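Local atomic coordinates of exocyst complex component EXO70 (Saccharomyces cerevisiae, PDB entry 2B1E), a protein that serves in the exocyst complex that tethers secretory vesicles to sites of exocytosis, and plays a role in assembling that complex. Residues Phe244-Leu249 against Gln280-Leu285; Ala333-Thr338 against Glu362-Leu367. All blocks are in the same frame, centred on the assembly; numbering follows the deposited sequence.

Interaction 1 of 2, residues Phe244-Leu249 against Gln280-Leu285; sequences FFSFEL and QVTQSL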
ATOM      1  N   PHE A 244       7.234   1.891   3.368  1.00 45.78           N
ATOM      2  CA  PHE A 244       6.399   0.877   2.738  1.00 44.33           C
ATOM      3  C   PHE A 244       5.682   0.067   3.805  1.00 43.76           C
ATOM      4  O   PHE A 244       4.817  -0.754   3.500  1.00 42.95           O
ATOM      5  CB  PHE A 244       7.254  -0.047   1.867  1.00 42.85           C
ATOM      6  CG  PHE A 244       7.788   0.616   0.631  1.00 41.57           C
ATOM      7  CD1 PHE A 244       9.062   0.320   0.164  1.00 41.16           C
ATOM      8  CD2 PHE A 244       7.016   1.538  -0.068  1.00 40.61           C
ATOM      9  CE1 PHE A 244       9.559   0.936  -0.979  1.00 39.85           C
ATOM     10  CE2 PHE A 244       7.504   2.157  -1.214  1.00 40.17           C
ATOM     11  CZ  PHE A 244       8.777   1.857  -1.668  1.00 39.78           C
ATOM     12  N   PHE A 245       6.050   0.303   5.061  1.00 43.43           N
ATOM     13  CA  PHE A 245       5.426  -0.399   6.170  1.00 43.12           C
ATOM     14  C   PHE A 245       3.957  -0.008   6.239  1.00 41.70           C
ATOM     15  O   PHE A 245       3.123  -0.766   6.737  1.00 42.99           O
ATOM     16  CB  PHE A 245       6.116  -0.046   7.489  1.00 44.15           C
ATOM     17  CG  PHE A 245       5.530  -0.749   8.680  1.00 45.93           C
ATOM     18  CD1 PHE A 245       5.450  -2.139   8.710  1.00 46.09           C
ATOM     19  CD2 PHE A 245       5.050  -0.026   9.767  1.00 45.96           C
ATOM     20  CE1 PHE A 245       4.900  -2.795   9.799  1.00 47.12           C
ATOM     21  CE2 PHE A 245       4.497  -0.679  10.865  1.00 46.86           C
ATOM     22  CZ  PHE A 245       4.421  -2.066  10.879  1.00 46.82           C
ATOM     23  N   SER A 246       3.649   1.179   5.731  1.00 40.63           N
ATOM     24  CA  SER A 246       2.284   1.679   5.724  1.00 39.95           C
ATOM     25  C   SER A 246       1.348   0.699   5.022  1.00 38.83           C
ATOM     26  O   SER A 246       0.181   0.572   5.394  1.00 38.73           O
ATOM     27  CB  SER A 246       2.227   3.039   5.031  1.00 40.16           C
ATOM     28  OG  SER A 246       2.682   2.945   3.695  1.00 43.01           O
ATOM     29  N   PHE A 247       1.855   0.009   4.005  1.00 37.56           N
ATOM     30  CA  PHE A 247       1.037  -0.960   3.282  1.00 36.69           C
ATOM     31  C   PHE A 247       0.583  -2.077   4.217  1.00 36.31           C
ATOM     32  O   PHE A 247      -0.540  -2.572   4.102  1.00 36.23           O
ATOM     33  CB  PHE A 247       1.814  -1.565   2.106  1.00 35.68           C
ATOM     34  CG  PHE A 247       2.067  -0.603   0.977  1.00 36.15           C
ATOM     35  CD1 PHE A 247       1.048   0.218   0.499  1.00 35.34           C
ATOM     36  CD2 PHE A 247       3.316  -0.548   0.361  1.00 35.76           C
ATOM     37  CE1 PHE A 247       1.267   1.077  -0.579  1.00 34.81           C
ATOM     38  CE2 PHE A 247       3.545   0.306  -0.716  1.00 33.86           C
ATOM     39  CZ  PHE A 247       2.518   1.121  -1.187  1.00 33.81           C
ATOM     40  N   GLU A 248       1.455  -2.472   5.142  1.00 35.14           N
ATOM     41  CA  GLU A 248       1.123  -3.531   6.091  1.00 35.16           C
ATOM     42  C   GLU A 248       0.200  -3.017   7.192  1.00 34.71           C
ATOM     43  O   GLU A 248      -0.560  -3.783   7.781  1.00 33.93           O
ATOM     44  CB  GLU A 248       2.391  -4.117   6.713  1.00 36.19           C
ATOM     45  CG  GLU A 248       3.337  -4.744   5.704  1.00 37.42           C
ATOM     46  CD  GLU A 248       4.565  -5.350   6.353  1.00 38.40           C
ATOM     47  OE1 GLU A 248       5.547  -5.614   5.628  1.00 40.95           O
ATOM     48  OE2 GLU A 248       4.550  -5.567   7.581  1.00 38.34           O
ATOM     49  N   LEU A 249       0.279  -1.721   7.476  1.00 34.46           N
ATOM     50  CA  LEU A 249      -0.576  -1.122   8.489  1.00 34.34           C
ATOM     51  C   LEU A 249      -1.984  -0.997   7.925  1.00 34.14           C
ATOM     52  O   LEU A 249      -2.966  -1.238   8.624  1.00 33.99           O
ATOM     53  CB  LEU A 249      -0.048   0.255   8.895  1.00 34.53           C
ATOM     54  CG  LEU A 249       1.247   0.265   9.714  1.00 35.76           C
ATOM     55  CD1 LEU A 249       1.696   1.703   9.948  1.00 35.20           C
ATOM     56  CD2 LEU A 249       1.021  -0.449  11.048  1.00 36.14           C
ATOM     57  N   GLN A 280      -3.520   8.853   4.237  1.00 46.18           N
ATOM     58  CA  GLN A 280      -2.857  10.091   3.850  1.00 45.93           C
ATOM     59  C   GLN A 280      -1.402   9.753   3.560  1.00 44.60           C
ATOM     60  O   GLN A 280      -0.815  10.226   2.588  1.00 44.16           O
ATOM     61  CB  GLN A 280      -2.915  11.109   4.988  1.00 47.54           C
ATOM     62  CG  GLN A 280      -4.311  11.389   5.504  1.00 51.05           C
ATOM     63  CD  GLN A 280      -4.311  12.331   6.695  1.00 53.09           C
ATOM     64  OE1 GLN A 280      -3.610  12.100   7.682  1.00 53.95           O
ATOM     65  NE2 GLN A 280      -5.104  13.396   6.609  1.00 53.96           N
ATOM     66  N   VAL A 281      -0.834   8.916   4.420  1.00 43.22           N
ATOM     67  CA  VAL A 281       0.551   8.500   4.296  1.00 41.84           C
ATOM     68  C   VAL A 281       0.831   7.647   3.061  1.00 41.19           C
ATOM     69  O   VAL A 281       1.790   7.911   2.333  1.00 38.94           O
ATOM     70  CB  VAL A 281       1.000   7.738   5.554  1.00 41.28           C
ATOM     71  CG1 VAL A 281       2.422   7.230   5.387  1.00 40.54           C
ATOM     72  CG2 VAL A 281       0.912   8.660   6.762  1.00 41.21           C
ATOM     73  N   THR A 282       0.009   6.630   2.817  1.00 40.17           N
ATOM     74  CA  THR A 282       0.235   5.780   1.651  1.00 40.23           C
ATOM     75  C   THR A 282       0.036   6.578   0.367  1.00 39.98           C
ATOM     76  O   THR A 282       0.729   6.345  -0.624  1.00 39.52           O
ATOM     77  CB  THR A 282      -0.706   4.547   1.621  1.00 39.74           C
ATOM     78  OG1 THR A 282      -2.065   4.982   1.517  1.00 40.30           O
ATOM     79  CG2 THR A 282      -0.531   3.706   2.875  1.00 40.12           C
ATOM     80  N   GLN A 283      -0.901   7.522   0.385  1.00 39.56           N
ATOM     81  CA  GLN A 283      -1.155   8.344  -0.796  1.00 40.61           C
ATOM     82  C   GLN A 283       0.022   9.278  -1.050  1.00 39.55           C
ATOM     83  O   GLN A 283       0.390   9.528  -2.195  1.00 40.58           O
ATOM     84  CB  GLN A 283      -2.435   9.173  -0.633  1.00 41.45           C
ATOM     85  CG  GLN A 283      -2.712  10.084  -1.832  1.00 44.47           C
ATOM     86  CD  GLN A 283      -3.903  11.005  -1.631  1.00 44.95           C
ATOM     87  OE1 GLN A 283      -5.040  10.554  -1.492  1.00 46.95           O
ATOM     88  NE2 GLN A 283      -3.644  12.307  -1.618  1.00 44.65           N
ATOM     89  N   SER A 284       0.609   9.797   0.023  1.00 38.99           N
ATOM     90  CA  SER A 284       1.743  10.699  -0.101  1.00 37.88           C
ATOM     91  C   SER A 284       2.968   9.917  -0.549  1.00 37.60           C
ATOM     92  O   SER A 284       3.910  10.476  -1.105  1.00 35.28           O
ATOM     93  CB  SER A 284       2.029  11.378   1.238  1.00 38.67           C
ATOM     94  OG  SER A 284       0.920  12.151   1.660  1.00 38.98           O
ATOM     95  N   LEU A 285       2.946   8.614  -0.302  1.00 37.13           N
ATOM     96  CA  LEU A 285       4.058   7.758  -0.678  1.00 38.10           C
ATOM     97  C   LEU A 285       4.288   7.841  -2.190  1.00 38.18           C
ATOM     98  O   LEU A 285       5.427   7.860  -2.656  1.00 37.98           O
ATOM     99  CB  LEU A 285       3.762   6.318  -0.256  1.00 38.58           C
ATOM    100  CG  LEU A 285       4.946   5.356  -0.205  1.00 40.02           C
ATOM    101  CD1 LEU A 285       6.020   5.925   0.706  1.00 39.35           C
ATOM    102  CD2 LEU A 285       4.479   3.992   0.297  1.00 40.72           C
TER

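Interaction 2 of 2, residues Ala333-Thr338 against Glu362-Leu367; sequences AMDNIT and EDHNVL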
ATOM      1  N   ALA A 333      -3.773   0.622  -2.700  1.00 45.35           N
ATOM      2  CA  ALA A 333      -3.598   2.058  -2.548  1.00 45.80           C
ATOM      3  C   ALA A 333      -4.221   2.834  -3.703  1.00 46.00           C
ATOM      4  O   ALA A 333      -4.562   4.005  -3.552  1.00 46.00           O
ATOM      5  CB  ALA A 333      -2.114   2.388  -2.437  1.00 45.11           C
ATOM      6  N   MET A 334      -4.374   2.183  -4.852  1.00 46.27           N
ATOM      7  CA  MET A 334      -4.943   2.841  -6.024  1.00 46.66           C
ATOM      8  C   MET A 334      -6.408   3.259  -5.888  1.00 48.65           C
ATOM      9  O   MET A 334      -6.926   3.979  -6.740  1.00 48.44           O
ATOM     10  CB  MET A 334      -4.780   1.954  -7.265  1.00 44.29           C
ATOM     11  CG  MET A 334      -3.348   1.824  -7.759  1.00 40.56           C
ATOM     12  SD  MET A 334      -2.593   3.421  -8.158  1.00 36.38           S
ATOM     13  CE  MET A 334      -1.718   3.756  -6.625  1.00 38.37           C
ATOM     14  N   ASP A 335      -7.077   2.822  -4.825  1.00 51.64           N
ATOM     15  CA  ASP A 335      -8.480   3.188  -4.632  1.00 53.45           C
ATOM     16  C   ASP A 335      -8.612   4.664  -4.259  1.00 54.43           C
ATOM     17  O   ASP A 335      -8.059   5.117  -3.257  1.00 53.97           O
ATOM     18  CB  ASP A 335      -9.123   2.321  -3.546  1.00 54.52           C
ATOM     19  CG  ASP A 335     -10.599   2.631  -3.353  1.00 55.77           C
ATOM     20  OD1 ASP A 335     -10.920   3.767  -2.942  1.00 56.71           O
ATOM     21  OD2 ASP A 335     -11.440   1.744  -3.617  1.00 56.32           O
ATOM     22  N   ASN A 336      -9.358   5.403  -5.077  1.00 55.78           N
ATOM     23  CA  ASN A 336      -9.566   6.832  -4.870  1.00 57.21           C
ATOM     24  C   ASN A 336      -8.259   7.579  -4.646  1.00 58.15           C
ATOM     25  O   ASN A 336      -7.976   8.077  -3.553  1.00 59.33           O
ATOM     26  CB  ASN A 336     -10.523   7.076  -3.702  1.00 57.96           C
ATOM     27  CG  ASN A 336     -11.977   6.863  -4.090  1.00 58.64           C
ATOM     28  OD1 ASN A 336     -12.487   7.519  -5.001  1.00 58.85           O
ATOM     29  ND2 ASN A 336     -12.649   5.946  -3.402  1.00 58.50           N
ATOM     30  N   ILE A 337      -7.465   7.637  -5.708  1.00 57.79           N
ATOM     31  CA  ILE A 337      -6.182   8.321  -5.723  1.00 56.94           C
ATOM     32  C   ILE A 337      -5.855   8.495  -7.196  1.00 56.21           C
ATOM     33  O   ILE A 337      -5.119   7.706  -7.783  1.00 56.79           O
ATOM     34  CB  ILE A 337      -5.071   7.493  -5.044  1.00 57.50           C
ATOM     35  CG1 ILE A 337      -3.703   8.115  -5.341  1.00 57.66           C
ATOM     36  CG2 ILE A 337      -5.124   6.061  -5.518  1.00 57.87           C
ATOM     37  CD1 ILE A 337      -2.528   7.309  -4.822  1.00 57.88           C
ATOM     38  N   THR A 338      -6.432   9.530  -7.790  1.00 55.02           N
ATOM     39  CA  THR A 338      -6.243   9.820  -9.203  1.00 53.53           C
ATOM     40  C   THR A 338      -4.796  10.106  -9.596  1.00 52.09           C
ATOM     41  O   THR A 338      -3.909  10.218  -8.745  1.00 51.01           O
ATOM     42  CB  THR A 338      -7.113  11.012  -9.626  1.00 54.18           C
ATOM     43  OG1 THR A 338      -6.809  12.142  -8.797  1.00 54.69           O
ATOM     44  CG2 THR A 338      -8.589  10.665  -9.486  1.00 54.01           C
ATOM     45  N   GLU A 362     -10.206   3.062 -14.013  1.00 66.61           N
ATOM     46  CA  GLU A 362     -10.776   2.843 -12.693  1.00 65.61           C
ATOM     47  C   GLU A 362     -10.079   1.720 -11.932  1.00 64.23           C
ATOM     48  O   GLU A 362      -9.702   1.898 -10.774  1.00 64.34           O
ATOM     49  CB  GLU A 362     -12.270   2.533 -12.809  1.00 66.89           C
ATOM     50  CG  GLU A 362     -13.003   2.481 -11.473  1.00 68.52           C
ATOM     51  CD  GLU A 362     -13.051   3.830 -10.773  1.00 69.51           C
ATOM     52  OE1 GLU A 362     -13.542   3.889  -9.626  1.00 70.22           O
ATOM     53  OE2 GLU A 362     -12.604   4.832 -11.369  1.00 70.41           O
ATOM     54  N   ASP A 363      -9.906   0.565 -12.570  1.00 62.52           N
ATOM     55  CA  ASP A 363      -9.256  -0.555 -11.894  1.00 60.51           C
ATOM     56  C   ASP A 363      -7.835  -0.196 -11.478  1.00 58.76           C
ATOM     57  O   ASP A 363      -7.168   0.617 -12.119  1.00 58.66           O
ATOM     58  CB  ASP A 363      -9.265  -1.811 -12.773  1.00 61.30           C
ATOM     59  CG  ASP A 363      -8.520  -1.624 -14.068  1.00 61.48           C
ATOM     60  OD1 ASP A 363      -8.866  -0.691 -14.821  1.00 62.71           O
ATOM     61  OD2 ASP A 363      -7.592  -2.416 -14.332  1.00 62.33           O
ATOM     62  N   HIS A 364      -7.384  -0.817 -10.396  1.00 56.14           N
ATOM     63  CA  HIS A 364      -6.070  -0.560  -9.823  1.00 53.42           C
ATOM     64  C   HIS A 364      -4.852  -0.931 -10.663  1.00 50.82           C
ATOM     65  O   HIS A 364      -3.770  -0.385 -10.451  1.00 50.01           O
ATOM     66  CB  HIS A 364      -5.978  -1.250  -8.460  1.00 54.35           C
ATOM     67  CG  HIS A 364      -7.093  -0.892  -7.528  1.00 54.80           C
ATOM     68  ND1 HIS A 364      -7.202  -1.421  -6.260  1.00 55.08           N
ATOM     69  CD2 HIS A 364      -8.146  -0.054  -7.678  1.00 54.94           C
ATOM     70  CE1 HIS A 364      -8.274  -0.922  -5.668  1.00 55.79           C
ATOM     71  NE2 HIS A 364      -8.865  -0.091  -6.507  1.00 55.64           N
ATOM     72  N   ASN A 365      -5.017  -1.852 -11.606  1.00 48.14           N
ATOM     73  CA  ASN A 365      -3.894  -2.268 -12.441  1.00 45.17           C
ATOM     74  C   ASN A 365      -3.523  -1.202 -13.463  1.00 44.38           C
ATOM     75  O   ASN A 365      -2.343  -0.935 -13.690  1.00 42.74           O
ATOM     76  CB  ASN A 365      -4.220  -3.578 -13.152  1.00 44.38           C
ATOM     77  CG  ASN A 365      -4.644  -4.663 -12.191  1.00 43.85           C
ATOM     78  OD1 ASN A 365      -5.796  -4.702 -11.755  1.00 42.87           O
ATOM     79  ND2 ASN A 365      -3.711  -5.538 -11.835  1.00 40.87           N
ATOM     80  N   VAL A 366      -4.533  -0.597 -14.077  1.00 42.79           N
ATOM     81  CA  VAL A 366      -4.309   0.449 -15.064  1.00 41.53           C
ATOM     82  C   VAL A 366      -3.747   1.677 -14.357  1.00 40.10           C
ATOM     83  O   VAL A 366      -2.807   2.312 -14.833  1.00 38.69           O
ATOM     84  CB  VAL A 366      -5.629   0.842 -15.766  1.00 41.95           C
ATOM     85  CG1 VAL A 366      -5.391   2.001 -16.719  1.00 43.03           C
ATOM     86  CG2 VAL A 366      -6.193  -0.355 -16.514  1.00 42.40           C
ATOM     87  N   LEU A 367      -4.329   1.993 -13.208  1.00 38.12           N
ATOM     88  CA  LEU A 367      -3.911   3.140 -12.425  1.00 37.44           C
ATOM     89  C   LEU A 367      -2.458   3.012 -11.976  1.00 36.58           C
ATOM     90  O   LEU A 367      -1.663   3.938 -12.143  1.00 36.76           O
ATOM     91  CB  LEU A 367      -4.823   3.288 -11.210  1.00 37.79           C
ATOM     92  CG  LEU A 367      -4.813   4.646 -10.524  1.00 39.06           C
ATOM     93  CD1 LEU A 367      -5.174   5.732 -11.531  1.00 39.39           C
ATOM     94  CD2 LEU A 367      -5.807   4.629  -9.376  1.00 39.94           C
TER

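Interaction 1 of 2, residues Phe244-Leu249 against Gln280-Leu285
Leu285 carries its CG anti to its backbone N (chi1 -163°), and with chi2 at 56° its CD2 reaches across to Phe244 and Phe247; both phenylalanines hold CG beside their own backbone N, and although neither CB points at the partner helix, the ring ends come near it. One methyl group thus serves two rings. Leu285 CD2 comes to 3.5 Å from CD2 of Phe244, at the edge of that ring and near its plane, and the two side chains cross at about a right angle. Against Phe247 the same methyl lies obliquely, 3.8 Å from CZ. One turn before Leu285, Thr282 faces Ser246 at the closest CA pair, 6.1 Å, a spacing that small side chains permit. There the Thr282 methyl CG2 rests 3.4 Å from Ser246 OG. The serine hydroxyl is hydrogen-bonded to Gly243 O, just before the segment, and offers Thr282 van der Waals contact. This is apolar helix-to-helix packing in the C-terminal helical region: 245-249 and 280-285 run roughly antiparallel, at 144°, with a closest axis approach of 9.6 Å. Helix 311-323 packs on Phe244 and Leu285, with Phe323 edge-to-face to Phe244, while helix 209-233 reaches Val281 through Leu232.

Interaction 2 of 2, residues Ala333-Thr338 against Glu362-Leu367
The start of helix 364-391, with Asp363 at its N-cap position, packs here against the irregular chain that leaves helix 327-333, in the all-helical C-terminal region of Exo70. Met334 and His364 lie closest in backbone, with CA atoms 5.2 Å apart, and Met334, Leu367 and His364 carry most of the contact. Met334 CG is anti to the carbonyl carbon, and further bends at chi2 (-58°) and chi3 (96°) fold the thioether over Leu367, where Met334 SD reaches 3.5 Å from Leu367 CG. Nearer the backbone, Met334 CB lies 3.6 Å from CB of His364, and Met334 CG comes to 3.5 Å from the His364 carbonyl O. Leu367, extended from its helix with CG anti to the backbone N, inserts its CD2 methyl between Met334 and Ile337; this methyl is 4.2 Å from Ile337 CG2. Ile337 O is buried by the contact without a polar partner, facing the same methyl at 3.5 Å. On the more exposed flank the imidazole of His364 lays one face against the peptide joining Met334 to Asp335, whose N sits 3.8 Å above the ring plane, toward the rim. Asp335 CB meets the ring at NE2, 3.8 Å away, whereas its carboxylate makes no contact with the imidazole. Phe286 of helix 268-299 packs on Met334 and Ile337, and Leu331 of helix 327-333 lies against His364.

In the fold
Interaction 1 and interaction 2 lie side by side near the middle of an elongated helical chain: their centres are about 15 Å apart, and about 5 and 11 Å from the centre of the chain. They follow one another in sequence, interaction 1 closing before interaction 2 opens, yet they touch directly in space. Phe247 CE1 packs 4.1 Å from Ala333 CB, and Gln283 CG lies 4.1 Å from Ile337 CD1, so each segment of interaction 1 meets segment 333-338. Helix 268-299 connects the two more broadly, supplying Leu285 to the first and Phe286, its next residue, to the apolar surroundings of the second.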